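Local coordinates for bacteriocin immunity protein (Pseudomonas aeruginosa, PDB 4UHP) that binds the DNase domain of pyocin AP41 as its cognate immunity protein and so probably protects the producing cell from the toxin, at residues N5-Y10 with P85-G90; E47-P52 with K73-W78. One frame throughout, in Å; residues are numbered along the deposited sequence.

How the contacts relate
Both contacts involve the region round helix 68-81, but contact 1 joins two loops, whereas contact 2 sets a helix end and turn on the helix itself. Contact 1 lies at the surface, where the loop before helix 12-19 meets the C-terminal loop after helix 68-81; contact 2 is partly buried and joins the end of helix 31-49 to helix 68-81. Their chemistry follows their places: backbone polar atoms and a leucine-phenylalanine pair in contact 1, a histidine-glutamate hydrogen bond and a tryptophan platform in contact 2. Leu7 connects them, its CD1 lying 4.0 Å from Thr49 CG2 and 4.1 Å from Val75 CG1. Along the chain, both segments of contact 2 fall between those of contact 1.

Contact 1: residues N5-Y10 with P85-G90; sequences NNLSDY and PGFKAG
Asp9, whose backbone O lies beside Lys88 CD, has its carboxylate OD2 gripped by two donors of Asn6. The backbone Asn6 N comes in on the anti side at 2.8 Å from Asp9 OD2, and Asn6 ND2 on the syn side at 3.2 Å from the same oxygen, both from one face of the carboxylate plane. With Asp9 N returning a bond to Asn6 O, the turn is fixed before it meets the C-terminal loop. There Lys88 N donates to Tyr10 O, although the modelled separation is improbably short. Tyr10 O also sits in plane at the edge of the Phe87 ring, where weakly positive C-H groups suit an oxygen. Leu7, its CG swung opposite the backbone N (chi1 -174°), lays CD2 over a face of that ring, 4.1 Å from the centroid, while Leu7 CD1 reaches Phe87 CE1 at 3.5 Å. Ser8 CA adds a C-H...O contact of 3.4 Å to Gly86 O. Phe87 and Tyr10 both meet Phe15 of helix 12-19, and Tyr10 OH is hydrogen-bonded to His44. Thus the two terminal loops are joined by backbone polarity outside and a branched aliphatic against an aromatic within, with no salt bridge between them.

Contact 2: residues E47-P52 with K73-W78; sequences EVTSHP and KEVKEW
A histidine-carboxylate hydrogen bond between His51 and Glu74 ties the turn that ends helix 31-49 to helix 68-81, in the helical fold of colicin and pyocin immunity proteins. His51 NE2 donates to Glu74 OE2 at 2.8 Å, meeting its anti lone pair with the oxygen close to the imidazole plane; ring and carboxylate planes stand 75° apart. A bend at chi2 (57°) curls the glutamate chain round so that its acid group reaches the ring edge. ND1, the other ring nitrogen, is bonded to the backbone N of Arg53, so both ring nitrogens are engaged, and Val57 of helix 56-59 packs on His51 and Glu74. Trp78 packs against the histidine, and its wide indole face takes both His51 and Pro52. His51 CA stands over its six-membered ring, 4.1 Å from the centroid, and Pro52 CD rests on the same face, 3.4 Å from Trp78 CE2; the imidazole itself is inclined, at 47° to the indole. Ser50, with positive phi, turns the chain out of the helix, and its O comes within 3.1 Å of Trp78 CH2. Thr49 divides its roles by branch: OG1 accepts from His51 N in an ST turn and also bonds Phe45 O, while CG2 packs 3.9 Å from Val75 CG1. With ND1 facing a backbone N-H, the histidine is probably neutral with its proton on NE2, and the nearby carboxylate would favour that tautomer; the different partners of the two nitrogens fix which way round the ring sits.

Contact 1: residues N5-Y10 with P85-G90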
ATOM      1  N   ASN D   5     -13.455  12.393 -16.972  1.00 53.61           N
ATOM      2  CA  ASN D   5     -13.879  13.270 -15.884  1.00 56.66           C
ATOM      3  C   ASN D   5     -14.877  12.604 -14.939  1.00 53.01           C
ATOM      4  O   ASN D   5     -14.816  12.799 -13.725  1.00 55.14           O
ATOM      5  CB  ASN D   5     -14.487  14.556 -16.446  1.00 64.92           C
ATOM      6  CG  ASN D   5     -13.495  15.365 -17.256  1.00 72.62           C
ATOM      7  OD1 ASN D   5     -12.287  15.294 -17.032  1.00 73.71           O
ATOM      8  ND2 ASN D   5     -14.002  16.146 -18.203  1.00 77.59           N
ATOM      9  N   ASN D   6     -15.796  11.825 -15.503  1.00 47.85           N
ATOM     10  CA  ASN D   6     -16.808  11.129 -14.713  1.00 44.38           C
ATOM     11  C   ASN D   6     -16.845   9.640 -15.033  1.00 36.42           C
ATOM     12  O   ASN D   6     -16.287   9.201 -16.038  1.00 36.64           O
ATOM     13  CB  ASN D   6     -18.190  11.740 -14.950  1.00 49.10           C
ATOM     14  CG  ASN D   6     -18.193  13.249 -14.811  1.00 56.89           C
ATOM     15  OD1 ASN D   6     -18.267  13.782 -13.703  1.00 60.48           O
ATOM     16  ND2 ASN D   6     -18.116  13.946 -15.938  1.00 59.14           N
ATOM     17  N   LEU D   7     -17.511   8.866 -14.181  1.00 32.37           N
ATOM     18  CA  LEU D   7     -17.607   7.424 -14.381  1.00 28.97           C
ATOM     19  C   LEU D   7     -18.445   7.105 -15.613  1.00 31.96           C
ATOM     20  O   LEU D   7     -18.158   6.153 -16.339  1.00 34.77           O
ATOM     21  CB  LEU D   7     -18.212   6.735 -13.159  1.00 28.50           C
ATOM     22  CG  LEU D   7     -18.192   5.208 -13.277  1.00 31.22           C
ATOM     23  CD1 LEU D   7     -17.097   4.619 -12.399  1.00 29.67           C
ATOM     24  CD2 LEU D   7     -19.547   4.585 -12.980  1.00 34.47           C
ATOM     25  N   SER D   8     -19.477   7.911 -15.843  1.00 28.68           N
ATOM     26  CA  SER D   8     -20.361   7.726 -16.988  1.00 34.89           C
ATOM     27  C   SER D   8     -19.638   7.985 -18.308  1.00 36.91           C
ATOM     28  O   SER D   8     -20.149   7.649 -19.376  1.00 38.69           O
ATOM     29  CB  SER D   8     -21.586   8.638 -16.870  1.00 34.59           C
ATOM     30  OG  SER D   8     -21.202   9.992 -16.713  1.00 38.26           O
ATOM     31  N   ASP D   9     -18.452   8.585 -18.231  1.00 34.09           N
ATOM     32  CA  ASP D   9     -17.619   8.776 -19.415  1.00 33.91           C
ATOM     33  C   ASP D   9     -16.894   7.478 -19.767  1.00 34.12           C
ATOM     34  O   ASP D   9     -16.322   7.348 -20.848  1.00 37.00           O
ATOM     35  CB  ASP D   9     -16.603   9.903 -19.196  1.00 36.07           C
ATOM     36  CG  ASP D   9     -17.259  11.258 -18.977  1.00 44.39           C
ATOM     37  OD1 ASP D   9     -18.307  11.533 -19.599  1.00 38.86           O
ATOM     38  OD2 ASP D   9     -16.721  12.051 -18.177  1.00 51.33           O
ATOM     39  N   TYR D  10     -16.922   6.523 -18.840  1.00 33.96           N
ATOM     40  CA  TYR D  10     -16.285   5.225 -19.037  1.00 33.06           C
ATOM     41  C   TYR D  10     -17.275   4.147 -19.462  1.00 30.51           C
ATOM     42  O   TYR D  10     -18.383   4.068 -18.933  1.00 25.51           O
ATOM     43  CB  TYR D  10     -15.592   4.759 -17.751  1.00 34.24           C
ATOM     44  CG  TYR D  10     -14.301   5.465 -17.407  1.00 35.74           C
ATOM     45  CD1 TYR D  10     -13.117   5.140 -18.056  1.00 38.13           C
ATOM     46  CD2 TYR D  10     -14.258   6.429 -16.410  1.00 38.21           C
ATOM     47  CE1 TYR D  10     -11.931   5.772 -17.736  1.00 40.73           C
ATOM     48  CE2 TYR D  10     -13.077   7.065 -16.082  1.00 42.74           C
ATOM     49  CZ  TYR D  10     -11.916   6.733 -16.748  1.00 43.41           C
ATOM     50  OH  TYR D  10     -10.736   7.364 -16.427  1.00 49.91           O
ATOM     51  N   PRO D  85     -25.420   7.414 -11.753  1.00 27.72           N
ATOM     52  CA  PRO D  85     -25.203   6.987 -13.139  1.00 25.98           C
ATOM     53  C   PRO D  85     -24.104   5.936 -13.263  1.00 22.89           C
ATOM     54  O   PRO D  85     -23.066   6.034 -12.602  1.00 23.36           O
ATOM     55  CB  PRO D  85     -24.812   8.289 -13.857  1.00 32.01           C
ATOM     56  CG  PRO D  85     -24.456   9.254 -12.775  1.00 32.72           C
ATOM     57  CD  PRO D  85     -25.299   8.872 -11.601  1.00 28.91           C
ATOM     58  N   GLY D  86     -24.348   4.931 -14.099  1.00 23.92           N
ATOM     59  CA  GLY D  86     -23.407   3.844 -14.289  1.00 30.02           C
ATOM     60  C   GLY D  86     -22.507   4.056 -15.488  1.00 31.64           C
ATOM     61  O   GLY D  86     -22.401   5.166 -16.010  1.00 25.27           O
ATOM     62  N   PHE D  87     -21.862   2.981 -15.929  1.00 30.21           N
ATOM     63  CA  PHE D  87     -20.917   3.052 -17.035  1.00 34.43           C
ATOM     64  C   PHE D  87     -21.593   3.360 -18.363  1.00 39.96           C
ATOM     65  O   PHE D  87     -22.778   3.082 -18.552  1.00 38.29           O
ATOM     66  CB  PHE D  87     -20.138   1.742 -17.159  1.00 32.73           C
ATOM     67  CG  PHE D  87     -19.268   1.438 -15.977  1.00 31.11           C
ATOM     68  CD1 PHE D  87     -18.120   2.174 -15.740  1.00 30.55           C
ATOM     69  CD2 PHE D  87     -19.590   0.410 -15.110  1.00 31.63           C
ATOM     70  CE1 PHE D  87     -17.314   1.895 -14.657  1.00 27.23           C
ATOM     71  CE2 PHE D  87     -18.785   0.126 -14.023  1.00 29.39           C
ATOM     72  CZ  PHE D  87     -17.647   0.871 -13.797  1.00 27.71           C
ATOM     73  N   LYS D  88     -20.823   3.936 -19.279  1.00 43.03           N
ATOM     74  CA  LYS D  88     -21.276   4.159 -20.643  1.00 47.76           C
ATOM     75  C   LYS D  88     -21.564   2.820 -21.311  1.00 50.45           C
ATOM     76  O   LYS D  88     -20.913   1.816 -21.015  1.00 48.58           O
ATOM     77  CB  LYS D  88     -20.223   4.935 -21.438  1.00 50.90           C
ATOM     78  CG  LYS D  88     -20.781   6.008 -22.358  1.00 55.98           C
ATOM     79  CD  LYS D  88     -19.687   6.570 -23.259  1.00 58.90           C
ATOM     80  CE  LYS D  88     -20.201   7.713 -24.122  1.00 63.31           C
ATOM     81  NZ  LYS D  88     -20.500   8.931 -23.316  1.00 63.90           N
ATOM     82  N   ALA D  89     -22.546   2.808 -22.204  1.00 50.67           N
ATOM     83  CA  ALA D  89     -22.891   1.600 -22.941  1.00 58.03           C
ATOM     84  C   ALA D  89     -22.088   1.514 -24.236  1.00 66.01           C
ATOM     85  O   ALA D  89     -22.008   2.486 -24.987  1.00 72.36           O
ATOM     86  CB  ALA D  89     -24.380   1.567 -23.237  1.00 61.39           C
ATOM     87  N   GLY D  90     -21.497   0.351 -24.497  1.00 65.27           N
ATOM     88  CA  GLY D  90     -21.612  -0.796 -23.614  1.00 63.80           C
ATOM     89  C   GLY D  90     -21.187  -2.081 -24.297  1.00 67.95           C
ATOM     90  O   GLY D  90     -20.915  -2.098 -25.499  1.00 70.77           O
TER

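Contact 2: residues E47-P52 with K73-W78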
ATOM      1  N   GLU D  47     -12.289   9.291  -6.838  1.00 31.64           N
ATOM      2  CA  GLU D  47     -12.988  10.485  -7.295  1.00 38.01           C
ATOM      3  C   GLU D  47     -14.216  10.153  -8.137  1.00 37.09           C
ATOM      4  O   GLU D  47     -15.306  10.663  -7.879  1.00 34.39           O
ATOM      5  CB  GLU D  47     -12.037  11.376  -8.095  1.00 43.69           C
ATOM      6  CG  GLU D  47     -12.703  12.588  -8.726  1.00 56.49           C
ATOM      7  CD  GLU D  47     -11.738  13.410  -9.557  1.00 63.78           C
ATOM      8  OE1 GLU D  47     -10.514  13.201  -9.424  1.00 64.54           O
ATOM      9  OE2 GLU D  47     -12.203  14.262 -10.344  1.00 69.36           O
ATOM     10  N   VAL D  48     -14.043   9.295  -9.138  1.00 29.30           N
ATOM     11  CA  VAL D  48     -15.108   9.051 -10.108  1.00 32.56           C
ATOM     12  C   VAL D  48     -16.153   8.048  -9.620  1.00 27.61           C
ATOM     13  O   VAL D  48     -17.305   8.102 -10.047  1.00 30.22           O
ATOM     14  CB  VAL D  48     -14.541   8.557 -11.458  1.00 28.76           C
ATOM     15  CG1 VAL D  48     -13.683   9.637 -12.096  1.00 35.63           C
ATOM     16  CG2 VAL D  48     -13.749   7.271 -11.279  1.00 24.79           C
ATOM     17  N   THR D  49     -15.764   7.135  -8.732  1.00 24.65           N
ATOM     18  CA  THR D  49     -16.709   6.141  -8.227  1.00 26.57           C
ATOM     19  C   THR D  49     -17.504   6.675  -7.042  1.00 27.61           C
ATOM     20  O   THR D  49     -18.643   6.264  -6.815  1.00 25.06           O
ATOM     21  CB  THR D  49     -16.006   4.839  -7.787  1.00 22.49           C
ATOM     22  OG1 THR D  49     -15.185   5.097  -6.639  1.00 21.49           O
ATOM     23  CG2 THR D  49     -15.157   4.268  -8.921  1.00 19.87           C
ATOM     24  N   SER D  50     -16.882   7.580  -6.286  1.00 27.24           N
ATOM     25  CA  SER D  50     -17.453   8.119  -5.050  1.00 29.34           C
ATOM     26  C   SER D  50     -17.771   7.027  -4.025  1.00 25.36           C
ATOM     27  O   SER D  50     -18.592   7.230  -3.132  1.00 29.75           O
ATOM     28  CB  SER D  50     -18.718   8.938  -5.346  1.00 29.50           C
ATOM     29  OG  SER D  50     -18.408  10.151  -6.013  1.00 33.25           O
ATOM     30  N   HIS D  51     -17.112   5.877  -4.146  1.00 23.65           N
ATOM     31  CA  HIS D  51     -17.341   4.760  -3.234  1.00 23.82           C
ATOM     32  C   HIS D  51     -16.857   5.112  -1.827  1.00 28.31           C
ATOM     33  O   HIS D  51     -15.781   5.688  -1.669  1.00 29.15           O
ATOM     34  CB  HIS D  51     -16.638   3.496  -3.747  1.00 21.06           C
ATOM     35  CG  HIS D  51     -17.229   2.220  -3.231  1.00 21.12           C
ATOM     36  ND1 HIS D  51     -16.975   1.736  -1.967  1.00 19.67           N
ATOM     37  CD2 HIS D  51     -18.062   1.326  -3.814  1.00 25.28           C
ATOM     38  CE1 HIS D  51     -17.628   0.601  -1.791  1.00 20.05           C
ATOM     39  NE2 HIS D  51     -18.294   0.328  -2.898  1.00 28.63           N
ATOM     40  N   PRO D  52     -17.655   4.772  -0.801  1.00 27.82           N
ATOM     41  CA  PRO D  52     -17.346   5.092   0.600  1.00 24.25           C
ATOM     42  C   PRO D  52     -16.056   4.444   1.094  1.00 24.69           C
ATOM     43  O   PRO D  52     -15.351   5.030   1.918  1.00 28.51           O
ATOM     44  CB  PRO D  52     -18.550   4.530   1.366  1.00 24.61           C
ATOM     45  CG  PRO D  52     -19.632   4.403   0.352  1.00 29.07           C
ATOM     46  CD  PRO D  52     -18.944   4.073  -0.930  1.00 25.53           C
ATOM     47  N   LYS D  73     -17.481  -4.822 -10.548  1.00 25.10           N
ATOM     48  CA  LYS D  73     -18.829  -5.235 -10.168  1.00 30.78           C
ATOM     49  C   LYS D  73     -19.271  -4.594  -8.849  1.00 31.91           C
ATOM     50  O   LYS D  73     -20.432  -4.215  -8.696  1.00 20.30           O
ATOM     51  CB  LYS D  73     -18.910  -6.760 -10.080  1.00 35.03           C
ATOM     52  CG  LYS D  73     -20.294  -7.287  -9.747  1.00 42.22           C
ATOM     53  CD  LYS D  73     -20.310  -8.801  -9.765  1.00 49.21           C
ATOM     54  CE  LYS D  73     -21.610  -9.370  -9.221  1.00 53.42           C
ATOM     55  NZ  LYS D  73     -22.788  -8.973 -10.040  1.00 55.14           N
ATOM     56  N   GLU D  74     -18.345  -4.462  -7.904  1.00 26.35           N
ATOM     57  CA  GLU D  74     -18.649  -3.783  -6.648  1.00 25.32           C
ATOM     58  C   GLU D  74     -18.985  -2.317  -6.895  1.00 21.21           C
ATOM     59  O   GLU D  74     -19.929  -1.784  -6.310  1.00 21.00           O
ATOM     60  CB  GLU D  74     -17.483  -3.897  -5.663  1.00 25.00           C
ATOM     61  CG  GLU D  74     -17.605  -2.985  -4.444  1.00 24.19           C
ATOM     62  CD  GLU D  74     -18.881  -3.214  -3.647  1.00 28.24           C
ATOM     63  OE1 GLU D  74     -19.379  -4.361  -3.626  1.00 27.87           O
ATOM     64  OE2 GLU D  74     -19.381  -2.243  -3.036  1.00 27.88           O
ATOM     65  N   VAL D  75     -18.217  -1.673  -7.770  1.00 18.65           N
ATOM     66  CA  VAL D  75     -18.481  -0.286  -8.132  1.00 19.81           C
ATOM     67  C   VAL D  75     -19.852  -0.161  -8.795  1.00 23.46           C
ATOM     68  O   VAL D  75     -20.672   0.670  -8.396  1.00 25.85           O
ATOM     69  CB  VAL D  75     -17.393   0.276  -9.075  1.00 16.51           C
ATOM     70  CG1 VAL D  75     -17.846   1.589  -9.701  1.00 16.72           C
ATOM     71  CG2 VAL D  75     -16.079   0.469  -8.320  1.00 15.84           C
ATOM     72  N   LYS D  76     -20.098  -1.002  -9.793  1.00 22.33           N
ATOM     73  CA  LYS D  76     -21.360  -0.988 -10.526  1.00 27.36           C
ATOM     74  C   LYS D  76     -22.550  -1.188  -9.589  1.00 27.19           C
ATOM     75  O   LYS D  76     -23.518  -0.423  -9.631  1.00 27.37           O
ATOM     76  CB  LYS D  76     -21.350  -2.063 -11.617  1.00 31.94           C
ATOM     77  CG  LYS D  76     -22.578  -2.072 -12.506  1.00 40.10           C
ATOM     78  CD  LYS D  76     -22.360  -2.932 -13.740  1.00 45.35           C
ATOM     79  CE  LYS D  76     -22.077  -4.376 -13.367  1.00 48.02           C
ATOM     80  NZ  LYS D  76     -21.870  -5.222 -14.575  1.00 48.83           N
ATOM     81  N   GLU D  77     -22.460  -2.200  -8.730  1.00 25.66           N
ATOM     82  CA  GLU D  77     -23.529  -2.515  -7.787  1.00 29.51           C
ATOM     83  C   GLU D  77     -23.778  -1.398  -6.777  1.00 25.69           C
ATOM     84  O   GLU D  77     -24.926  -1.063  -6.491  1.00 25.31           O
ATOM     85  CB  GLU D  77     -23.222  -3.820  -7.045  1.00 36.74           C
ATOM     86  CG  GLU D  77     -23.441  -5.074  -7.883  1.00 45.30           C
ATOM     87  CD  GLU D  77     -23.187  -6.357  -7.105  1.00 49.77           C
ATOM     88  OE1 GLU D  77     -22.613  -6.289  -5.996  1.00 46.31           O
ATOM     89  OE2 GLU D  77     -23.575  -7.438  -7.601  1.00 52.85           O
ATOM     90  N   TRP D  78     -22.711  -0.821  -6.231  1.00 21.13           N
ATOM     91  CA  TRP D  78     -22.880   0.217  -5.226  1.00 20.24           C
ATOM     92  C   TRP D  78     -23.505   1.474  -5.823  1.00 21.90           C
ATOM     93  O   TRP D  78     -24.377   2.089  -5.214  1.00 24.93           O
ATOM     94  CB  TRP D  78     -21.550   0.576  -4.557  1.00 21.50           C
ATOM     95  CG  TRP D  78     -21.729   1.708  -3.599  1.00 24.00           C
ATOM     96  CD1 TRP D  78     -22.155   1.626  -2.307  1.00 23.71           C
ATOM     97  CD2 TRP D  78     -21.532   3.101  -3.870  1.00 20.77           C
ATOM     98  NE1 TRP D  78     -22.219   2.879  -1.751  1.00 20.45           N
ATOM     99  CE2 TRP D  78     -21.846   3.803  -2.692  1.00 19.71           C
ATOM    100  CE3 TRP D  78     -21.114   3.821  -4.993  1.00 19.65           C
ATOM    101  CZ2 TRP D  78     -21.757   5.190  -2.604  1.00 20.11           C
ATOM    102  CZ3 TRP D  78     -21.023   5.197  -4.904  1.00 19.22           C
ATOM    103  CH2 TRP D  78     -21.345   5.867  -3.718  1.00 18.87           C
TER